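Local coordinates for protein fimbrial structural subunit (Actinomyces naeslundii, PDB 3QDH) that is the structural subunit of Actinomyces type 2 fimbriae and probably mediates adhesion to streptococci and host cells in oral biofilms, at residues 183-188 with 211-216; 224-229 with 246-251; 41-46 with 126-131. All coordinates share one frame; numbering follows the deposited sequence. Where two conformers were deposited one is given.

Interaction 1: 183-188 with 211-216; sequences FQLYKA and TTLTTD
F183 and L213 form an antiparallel hydrogen-bonded pair, so two backbone bonds join the strands at one point. F183 N donates to L213 O at 2.8 Å, and L213 N returns a bond to F183 O at 2.9 Å. The second is nearly straight, with 172° at the hydrogen.

The apolar contacts lie on the face that carries F183 and L213. L185 CD1 meets L213 CD1 at 3.8 Å, methyl to methyl. T215 CG2 comes to the edge of the F183 ring, 4.1 Å from F183 CE2. The T215 hydroxyl is used elsewhere, in hydrogen bonds with L178 O and A181 N. Strand 220-230 packs on this face: I221 touches F183, L213 and T215.

The polar contacts are weak and come from Q184. Its CG is anti to the carbonyl carbon (chi1 -67°) and the chain runs on extended, which carries the amide over to the other segment. There Q184 NE2 makes weak hydrogen bonds to T211 O at 3.3 Å and to T212 OG1 at 3.4 Å.

The contact therefore rests on one backbone pair and an apolar face in the core of the SpaA-like domain. The Q184 amide adds a looser polar tie at the partly exposed side.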
loop_
_atom_site.group_PDB
_atom_site.type_symbol
_atom_site.label_atom_id
_atom_site.label_comp_id
_atom_site.label_asym_id
_atom_site.label_seq_id
_atom_site.Cartn_x
_atom_site.Cartn_y
_atom_site.Cartn_z
ATOM N N PHE A 183 4.585 -19.027 16.482
ATOM C CA PHE A 183 3.540 -18.029 16.717
ATOM C C PHE A 183 2.794 -17.702 15.423
ATOM O O PHE A 183 3.294 -17.944 14.323
ATOM C CB PHE A 183 4.143 -16.727 17.270
ATOM C CG PHE A 183 4.701 -16.839 18.668
ATOM C CD1 PHE A 183 3.906 -16.553 19.776
ATOM C CD2 PHE A 183 6.035 -17.191 18.877
ATOM C CE1 PHE A 183 4.427 -16.636 21.074
ATOM C CE2 PHE A 183 6.564 -17.273 20.169
ATOM C CZ PHE A 183 5.761 -16.999 21.266
ATOM N N GLN A 184 1.590 -17.153 15.575
ATOM C CA GLN A 184 0.791 -16.646 14.462
ATOM C C GLN A 184 0.167 -15.308 14.868
ATOM O O GLN A 184 -0.223 -15.127 16.024
ATOM C CB GLN A 184 -0.302 -17.650 14.067
ATOM C CG GLN A 184 0.224 -18.959 13.470
ATOM C CD GLN A 184 -0.828 -19.732 12.696
ATOM O OE1 GLN A 184 -1.950 -19.931 13.165
ATOM N NE2 GLN A 184 -0.460 -20.189 11.503
ATOM N N LEU A 185 0.092 -14.372 13.923
ATOM C CA LEU A 185 -0.454 -13.039 14.189
ATOM C C LEU A 185 -1.859 -12.859 13.622
ATOM O O LEU A 185 -2.140 -13.264 12.492
ATOM C CB LEU A 185 0.474 -11.949 13.641
ATOM C CG LEU A 185 1.646 -11.519 14.526
ATOM C CD1 LEU A 185 2.766 -10.921 13.687
ATOM C CD2 LEU A 185 1.194 -10.546 15.619
ATOM N N TYR A 186 -2.727 -12.240 14.418
ATOM C CA TYR A 186 -4.113 -12.000 14.026
ATOM C C TYR A 186 -4.496 -10.527 14.142
ATOM O O TYR A 186 -3.945 -9.788 14.964
ATOM C CB TYR A 186 -5.074 -12.837 14.884
ATOM C CG TYR A 186 -5.053 -14.331 14.611
ATOM C CD1 TYR A 186 -4.168 -15.174 15.290
ATOM C CD2 TYR A 186 -5.938 -14.905 13.694
ATOM C CE1 TYR A 186 -4.155 -16.550 15.055
ATOM C CE2 TYR A 186 -5.932 -16.282 13.448
ATOM C CZ TYR A 186 -5.040 -17.098 14.131
ATOM O OH TYR A 186 -5.028 -18.458 13.890
ATOM N N LYS A 187 -5.448 -10.115 13.309
ATOM C CA LYS A 187 -6.120 -8.830 13.462
ATOM C C LYS A 187 -6.924 -8.832 14.767
ATOM O O LYS A 187 -7.593 -9.816 15.082
ATOM C CB LYS A 187 -7.053 -8.590 12.271
ATOM C CG LYS A 187 -7.891 -7.326 12.371
ATOM C CD LYS A 187 -9.052 -7.347 11.393
ATOM C CE LYS A 187 -9.979 -6.162 11.619
ATOM N NZ LYS A 187 -10.672 -6.222 12.938
ATOM N N ALA A 188 -6.837 -7.741 15.524
ATOM C CA ALA A 188 -7.626 -7.566 16.747
ATOM C C ALA A 188 -9.017 -7.019 16.422
ATOM O O ALA A 188 -9.184 -6.273 15.454
ATOM C CB ALA A 188 -6.906 -6.640 17.717
ATOM N N THR A 211 2.885 -17.481 7.219
ATOM C CA THR A 211 1.861 -17.251 8.250
ATOM C C THR A 211 2.213 -17.880 9.600
ATOM O O THR A 211 1.481 -17.711 10.580
ATOM C CB THR A 211 0.466 -17.759 7.810
ATOM O OG1 THR A 211 0.525 -19.165 7.529
ATOM C CG2 THR A 211 -0.033 -17.011 6.573
ATOM N N THR A 212 3.322 -18.614 9.643
ATOM C CA THR A 212 3.834 -19.172 10.893
ATOM C C THR A 212 5.206 -18.579 11.168
ATOM O O THR A 212 6.078 -18.590 10.301
ATOM C CB THR A 212 3.914 -20.715 10.856
ATOM O OG1 THR A 212 2.625 -21.249 10.542
ATOM C CG2 THR A 212 4.357 -21.269 12.204
ATOM N N LEU A 213 5.378 -18.054 12.375
ATOM C CA LEU A 213 6.626 -17.421 12.772
ATOM C C LEU A 213 7.366 -18.306 13.763
ATOM O O LEU A 213 6.768 -18.822 14.709
ATOM C CB LEU A 213 6.354 -16.042 13.380
ATOM C CG LEU A 213 5.494 -15.083 12.543
ATOM C CD1 LEU A 213 5.088 -13.865 13.357
ATOM C CD2 LEU A 213 6.202 -14.673 11.255
ATOM N N THR A 214 8.665 -18.473 13.533
ATOM C CA THR A 214 9.506 -19.343 14.356
ATOM C C THR A 214 10.676 -18.563 14.936
ATOM O O THR A 214 11.410 -17.891 14.202
ATOM C CB THR A 214 10.037 -20.543 13.536
ATOM O OG1 THR A 214 8.937 -21.212 12.907
ATOM C CG2 THR A 214 10.794 -21.540 14.431
ATOM N N THR A 215 10.829 -18.650 16.257
ATOM C CA THR A 215 11.934 -18.013 16.972
ATOM C C THR A 215 13.271 -18.633 16.577
ATOM O O THR A 215 13.386 -19.858 16.432
ATOM C CB THR A 215 11.767 -18.120 18.507
ATOM O OG1 THR A 215 11.702 -19.500 18.892
ATOM C CG2 THR A 215 10.504 -17.406 18.976
ATOM N N ASP A 216 14.276 -17.779 16.404
ATOM C CA ASP A 216 15.607 -18.221 16.002
ATOM C C ASP A 216 16.435 -18.660 17.215
ATOM O O ASP A 216 15.902 -18.793 18.321
ATOM C CB ASP A 216 16.326 -17.135 15.180
ATOM C CG ASP A 216 16.378 -15.779 15.884
ATOM O OD1 ASP A 216 16.229 -15.711 17.124
ATOM O OD2 ASP A 216 16.584 -14.767 15.182
#

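Interaction 2: 224-229 with 246-251; sequences KGLFIS and RCYVLV
The Y248 hydroxyl donates a hydrogen bond to the backbone carbonyl of F227, with Y248 OH to F227 O at 2.7 Å. The donor lies in the carbonyl plane, on a lone pair. No backbone bond joins segments 224-229 and 246-251. Y248 and R246 reach over to the backbone and side chains of 226-228.

Y248 has CG anti to the carbonyl carbon (chi1 -75°), and its ring reaches the F227 peptide. L226 packs on it: CD2 lies over one ring face, toward the rim, and L226 CB is 4.0 Å from Y248 CE2. Y248 also touches V271 and I273 of strand 268-274.

R246 CG is anti to the backbone N (chi1 -168°), and the chain stays extended to NE. This lays its methylenes along I228, with R246 CD 3.3 Å from I228 O. Beyond, R246 NH1 comes near the edge of the F227 ring, 3.9 Å from F227 CE2. The ring and guanidinium planes are 50° apart, so the two groups do not stack. NH1 hydrogen-bonds Y192 OH, and NH2 forms a salt bridge with D238.

The contact lies in the SpaA-like prealbumin domain, between strands 220-230 and 245-254 of different sheets. I228 and S229 form a classic beta bulge facing R157, and C247 is disulfide-bonded to C196. The tyrosine hydroxyl gives a hydrogen bond to a carbonyl of a buried residue, and D238 probably balances the arginine charge.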
loop_
_atom_site.group_PDB
_atom_site.type_symbol
_atom_site.label_atom_id
_atom_site.label_comp_id
_atom_site.label_asym_id
_atom_site.label_seq_id
_atom_site.Cartn_x
_atom_site.Cartn_y
_atom_site.Cartn_z
ATOM N N LYS A 224 9.237 -6.928 10.552
ATOM C CA LYS A 224 9.732 -5.632 10.080
ATOM C C LYS A 224 8.641 -4.639 9.654
ATOM O O LYS A 224 8.935 -3.482 9.345
ATOM C CB LYS A 224 10.771 -5.822 8.965
ATOM C CG LYS A 224 12.193 -6.066 9.465
ATOM C CD LYS A 224 13.196 -5.994 8.315
ATOM C CE LYS A 224 14.601 -5.675 8.821
ATOM N NZ LYS A 224 15.631 -5.715 7.736
ATOM N N GLY A 225 7.387 -5.075 9.657
ATOM C CA GLY A 225 6.292 -4.172 9.334
ATOM C C GLY A 225 4.916 -4.749 9.548
ATOM O O GLY A 225 4.602 -5.824 9.038
ATOM N N LEU A 226 4.106 -4.025 10.316
ATOM C CA LEU A 226 2.671 -4.276 10.429
ATOM C C LEU A 226 1.925 -2.961 10.219
ATOM O O LEU A 226 2.372 -1.912 10.684
ATOM C CB LEU A 226 2.317 -4.875 11.802
ATOM C CG LEU A 226 2.699 -6.344 12.071
ATOM C CD1 LEU A 226 2.632 -6.650 13.565
ATOM C CD2 LEU A 226 1.824 -7.321 11.303
ATOM N N PHE A 227 0.791 -3.024 9.523
ATOM C CA PHE A 227 -0.020 -1.833 9.225
ATOM C C PHE A 227 -0.610 -1.210 10.495
ATOM O O PHE A 227 -1.063 -1.921 11.389
ATOM C CB PHE A 227 -1.126 -2.200 8.230
ATOM C CG PHE A 227 -2.111 -1.096 7.972
ATOM C CD1 PHE A 227 -1.752 0.019 7.204
ATOM C CD2 PHE A 227 -3.405 -1.174 8.481
ATOM C CE1 PHE A 227 -2.666 1.027 6.956
ATOM C CE2 PHE A 227 -4.328 -0.166 8.236
ATOM C CZ PHE A 227 -3.956 0.937 7.476
ATOM N N ILE A 228 -0.587 0.119 10.575
ATOM C CA ILE A 228 -1.154 0.820 11.727
ATOM C C ILE A 228 -2.425 1.580 11.358
ATOM O O ILE A 228 -3.480 1.357 11.960
ATOM C CB ILE A 228 -0.117 1.755 12.387
ATOM C CG1 ILE A 228 0.952 0.913 13.091
ATOM C CG2 ILE A 228 -0.779 2.702 13.401
ATOM C CD1 ILE A 228 2.111 1.710 13.600
ATOM N N SER A 229 -2.310 2.462 10.361
ATOM C CA SER A 229 -3.406 3.337 9.937
ATOM C C SER A 229 -3.008 4.070 8.657
ATOM O O SER A 229 -1.832 4.100 8.290
ATOM C CB SER A 229 -3.702 4.378 11.012
ATOM O OG SER A 229 -2.672 5.350 11.049
ATOM N N ARG A 246 -1.735 0.622 16.635
ATOM C CA ARG A 246 -2.804 -0.333 16.327
ATOM C C ARG A 246 -2.592 -1.654 17.069
ATOM O O ARG A 246 -1.452 -2.100 17.235
ATOM C CB ARG A 246 -2.899 -0.582 14.814
ATOM C CG ARG A 246 -4.161 -1.324 14.379
ATOM C CD ARG A 246 -4.114 -1.758 12.919
ATOM N NE ARG A 246 -5.117 -2.784 12.624
ATOM C CZ ARG A 246 -6.193 -2.612 11.859
ATOM N NH1 ARG A 246 -6.438 -1.443 11.273
ATOM N NH2 ARG A 246 -7.030 -3.623 11.671
ATOM N N CYS A 247 -3.693 -2.267 17.505
ATOM C CA CYS A 247 -3.666 -3.540 18.228
ATOM C C CYS A 247 -3.690 -4.753 17.304
ATOM O O CYS A 247 -4.423 -4.787 16.304
ATOM C CB CYS A 247 -4.854 -3.657 19.190
ATOM S SG CYS A 247 -4.995 -2.393 20.453
ATOM N N TYR A 248 -2.888 -5.749 17.668
ATOM C CA TYR A 248 -2.922 -7.067 17.052
ATOM C C TYR A 248 -2.969 -8.137 18.150
ATOM O O TYR A 248 -2.808 -7.828 19.334
ATOM C CB TYR A 248 -1.694 -7.280 16.170
ATOM C CG TYR A 248 -1.715 -6.540 14.852
ATOM C CD1 TYR A 248 -2.148 -7.173 13.689
ATOM C CD2 TYR A 248 -1.282 -5.215 14.762
ATOM C CE1 TYR A 248 -2.164 -6.509 12.470
ATOM C CE2 TYR A 248 -1.292 -4.536 13.540
ATOM C CZ TYR A 248 -1.737 -5.194 12.400
ATOM O OH TYR A 248 -1.751 -4.555 11.186
ATOM N N VAL A 249 -3.200 -9.383 17.745
ATOM C CA VAL A 249 -3.276 -10.512 18.677
ATOM C C VAL A 249 -2.257 -11.592 18.295
ATOM O O VAL A 249 -2.312 -12.162 17.199
ATOM C CB VAL A 249 -4.710 -11.102 18.749
ATOM C CG1 VAL A 249 -4.750 -12.352 19.627
ATOM C CG2 VAL A 249 -5.693 -10.059 19.271
ATOM N N LEU A 250 -1.324 -11.851 19.207
ATOM C CA LEU A 250 -0.296 -12.872 19.010
ATOM C C LEU A 250 -0.704 -14.188 19.674
ATOM O O LEU A 250 -1.058 -14.213 20.849
ATOM C CB LEU A 250 1.049 -12.382 19.555
ATOM C CG LEU A 250 2.300 -13.220 19.282
ATOM C CD1 LEU A 250 2.629 -13.254 17.797
ATOM C CD2 LEU A 250 3.483 -12.689 20.085
ATOM N N VAL A 251 -0.654 -15.271 18.906
ATOM C CA VAL A 251 -1.042 -16.595 19.390
ATOM C C VAL A 251 0.147 -17.552 19.288
ATOM O O VAL A 251 0.714 -17.722 18.209
ATOM C CB VAL A 251 -2.247 -17.164 18.586
ATOM C CG1 VAL A 251 -2.587 -18.594 19.028
ATOM C CG2 VAL A 251 -3.466 -16.262 18.736
#

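Interaction 3: 41-46 with 126-131; sequences YKYFQL and ISDTVY
K42 and D128 form a salt bridge, with K42 NZ 3.1 Å from D128 OD2. The ammonium meets OD2 from above the carboxylate plane. The K42 chain is extended beyond CG and runs alongside the D128 side chain. K42 CE also packs against V130, 3.6 Å from V130 CB.

Y43 lies over the other strand. Its CG sits between the backbone N and the carbonyl carbon (chi1 51°), which turns the ring across the D128 backbone. D128 N is over one ring face, toward the rim. Y43 CE1 touches I126 CG2 at 3.8 Å. Two waters bind the Y43 hydroxyl. One water donates from its O to D128 OD2 at 2.6 Å; the other gives a weak bond to S127 O. D128 OD2 is thus held by both a lysine and a water.

Y41 and T129 share the other side of the sheet with F44 and S127. Y41 CD1 meets T129 CG2 at 3.6 Å. F44 lies beside S127.

Backbone bonds set these positions. Q45 and I126 exchange a pair of hydrogen bonds. D128 N gives a weak bond to Y43 O, and K42 N bonds D128 O at 2.9 Å. The register shifts by one between Y41 and Y43, which makes a beta bulge around K42.

The two strands belong to the Sgo0707 N2-like domain and run antiparallel. F44 and L46 bond the backbone of F87 and V85, so strand 39-49 lies between strands 118-131 and 82-87. Y41 and F44 pack against L92 and I95 of helix 89-96. On the opposite side, Y43 touches P142 and Q45 touches P141.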
loop_
_atom_site.group_PDB
_atom_site.type_symbol
_atom_site.label_atom_id
_atom_site.label_comp_id
_atom_site.label_asym_id
_atom_site.label_seq_id
_atom_site.Cartn_x
_atom_site.Cartn_y
_atom_site.Cartn_z
ATOM N N TYR A 41 -4.207 16.629 -27.392
ATOM C CA TYR A 41 -3.083 16.213 -26.537
ATOM C C TYR A 41 -1.814 15.919 -27.336
ATOM O O TYR A 41 -1.844 15.181 -28.324
ATOM C CB TYR A 41 -3.427 14.970 -25.712
ATOM C CG TYR A 41 -4.486 15.234 -24.666
ATOM C CD1 TYR A 41 -4.195 15.974 -23.517
ATOM C CD2 TYR A 41 -5.786 14.750 -24.835
ATOM C CE1 TYR A 41 -5.183 16.223 -22.552
ATOM C CE2 TYR A 41 -6.774 14.981 -23.876
ATOM C CZ TYR A 41 -6.466 15.722 -22.747
ATOM O OH TYR A 41 -7.461 15.956 -21.833
ATOM N N LYS A 42 -0.704 16.496 -26.882
ATOM C CA LYS A 42 0.625 16.091 -27.338
ATOM C C LYS A 42 0.998 14.837 -26.572
ATOM O O LYS A 42 1.669 13.934 -27.097
ATOM C CB LYS A 42 1.656 17.182 -27.040
ATOM C CG LYS A 42 1.467 18.509 -27.789
ATOM C CD LYS A 42 2.574 19.469 -27.326
ATOM C CE LYS A 42 2.219 20.911 -27.553
ATOM N NZ LYS A 42 3.285 21.814 -27.012
ATOM N N TYR A 43 0.566 14.786 -25.310
ATOM C CA TYR A 43 0.794 13.627 -24.468
ATOM C C TYR A 43 -0.072 13.725 -23.216
ATOM O O TYR A 43 -0.615 14.780 -22.919
ATOM C CB TYR A 43 2.297 13.476 -24.085
ATOM C CG TYR A 43 2.897 14.742 -23.512
ATOM C CD1 TYR A 43 2.772 15.052 -22.152
ATOM C CD2 TYR A 43 3.599 15.633 -24.338
ATOM C CE1 TYR A 43 3.299 16.263 -21.642
ATOM C CE2 TYR A 43 4.138 16.823 -23.843
ATOM C CZ TYR A 43 3.986 17.129 -22.501
ATOM O OH TYR A 43 4.531 18.298 -22.024
ATOM N N PHE A 44 -0.201 12.612 -22.509
ATOM C CA PHE A 44 -0.933 12.540 -21.244
ATOM C C PHE A 44 -0.364 11.367 -20.448
ATOM O O PHE A 44 -0.468 10.215 -20.863
ATOM C CB PHE A 44 -2.453 12.375 -21.499
ATOM C CG PHE A 44 -3.304 12.497 -20.252
ATOM C CD1 PHE A 44 -4.257 13.510 -20.139
ATOM C CD2 PHE A 44 -3.156 11.596 -19.211
ATOM C CE1 PHE A 44 -5.046 13.628 -18.974
ATOM C CE2 PHE A 44 -3.937 11.704 -18.040
ATOM C CZ PHE A 44 -4.881 12.709 -17.930
ATOM N N GLN A 45 0.245 11.657 -19.298
ATOM C CA GLN A 45 0.933 10.638 -18.513
ATOM C C GLN A 45 0.613 10.787 -17.033
ATOM O O GLN A 45 0.657 11.896 -16.506
ATOM C CB GLN A 45 2.454 10.762 -18.722
ATOM C CG GLN A 45 3.330 9.733 -17.967
ATOM C CD GLN A 45 4.814 10.004 -18.175
ATOM O OE1 GLN A 45 5.464 9.411 -19.050
ATOM N NE2 GLN A 45 5.347 10.925 -17.394
ATOM N N LEU A 46 0.309 9.670 -16.369
ATOM C CA LEU A 46 0.258 9.639 -14.913
ATOM C C LEU A 46 1.620 9.135 -14.412
ATOM O O LEU A 46 2.135 8.118 -14.891
ATOM C CB LEU A 46 -0.878 8.738 -14.414
ATOM C CG LEU A 46 -2.331 9.118 -14.792
ATOM C CD1 LEU A 46 -3.287 7.996 -14.382
ATOM C CD2 LEU A 46 -2.759 10.462 -14.190
ATOM N N ILE A 126 1.274 14.604 -16.195
ATOM C CA ILE A 126 2.150 15.276 -17.149
ATOM C C ILE A 126 1.411 15.257 -18.477
ATOM O O ILE A 126 1.325 14.219 -19.130
ATOM C CB ILE A 126 3.530 14.538 -17.289
ATOM C CG1 ILE A 126 4.151 14.200 -15.911
ATOM C CG2 ILE A 126 4.499 15.303 -18.208
ATOM C CD1 ILE A 126 4.161 15.308 -14.920
ATOM N N SER A 127 0.841 16.395 -18.851
ATOM C CA SER A 127 0.095 16.485 -20.103
ATOM C C SER A 127 0.220 17.871 -20.724
ATOM O O SER A 127 0.566 18.844 -20.049
ATOM C CB SER A 127 -1.377 16.078 -19.925
ATOM O OG SER A 127 -2.073 16.948 -19.051
ATOM N N ASP A 128 -0.025 17.937 -22.027
ATOM C CA ASP A 128 0.006 19.204 -22.739
ATOM C C ASP A 128 -0.878 19.091 -23.968
ATOM O O ASP A 128 -1.100 17.992 -24.486
ATOM C CB ASP A 128 1.452 19.540 -23.120
ATOM C CG ASP A 128 1.666 21.021 -23.402
ATOM O OD1 ASP A 128 0.812 21.877 -23.043
ATOM O OD2 ASP A 128 2.722 21.320 -23.985
ATOM N N THR A 129 -1.380 20.229 -24.429
ATOM C CA THR A 129 -2.260 20.290 -25.587
ATOM C C THR A 129 -1.782 21.373 -26.543
ATOM O O THR A 129 -1.043 22.274 -26.140
ATOM C CB THR A 129 -3.692 20.647 -25.169
ATOM O OG1 THR A 129 -3.653 21.827 -24.359
ATOM C CG2 THR A 129 -4.331 19.493 -24.374
ATOM N N VAL A 130 -2.225 21.289 -27.793
ATOM C CA VAL A 130 -1.840 22.250 -28.836
ATOM C C VAL A 130 -3.031 22.461 -29.777
ATOM O O VAL A 130 -3.775 21.510 -30.055
ATOM C CB VAL A 130 -0.588 21.739 -29.613
ATOM C CG1 VAL A 130 -0.896 20.419 -30.380
ATOM C CG2 VAL A 130 -0.018 22.818 -30.554
ATOM N N TYR A 131 -3.238 23.698 -30.226
ATOM C CA TYR A 131 -4.214 23.974 -31.280
ATOM C C TYR A 131 -3.618 23.518 -32.610
ATOM O O TYR A 131 -2.467 23.833 -32.930
ATOM C CB TYR A 131 -4.583 25.466 -31.335
ATOM C CG TYR A 131 -5.739 25.803 -32.272
ATOM C CD1 TYR A 131 -5.535 25.963 -33.646
ATOM C CD2 TYR A 131 -7.029 25.967 -31.779
ATOM C CE1 TYR A 131 -6.595 26.272 -34.504
ATOM C CE2 TYR A 131 -8.096 26.280 -32.628
ATOM C CZ TYR A 131 -7.870 26.428 -33.986
ATOM O OH TYR A 131 -8.925 26.734 -34.826
HETATM O O HOH W 1 3.947 19.293 -19.540
HETATM O O HOH W 2 5.112 20.196 -23.781
#

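Interactions 1 and 2 belong to the SpaA-like domain and touch each other. Strands 182-188 and 245-254 are neighbours in one sheet, with likely backbone bonds from Q184 to V251 and from Y186 to V249. Interaction 3 lies in the other domain, its centre about 49 Å from that of interaction 1 and about 43 Å from that of interaction 2. Even so, strand 154-165 connects strands 220-230 and 118-131 in one mixed sheet. Interaction 2 is buried and joins two sheets without any backbone-to-backbone bond. Interactions 1 and 3 are partly buried and pair strands within a sheet. Interaction 1 has one bridge and weak amide bonds; interaction 3 has four bridges, a salt bridge and waters.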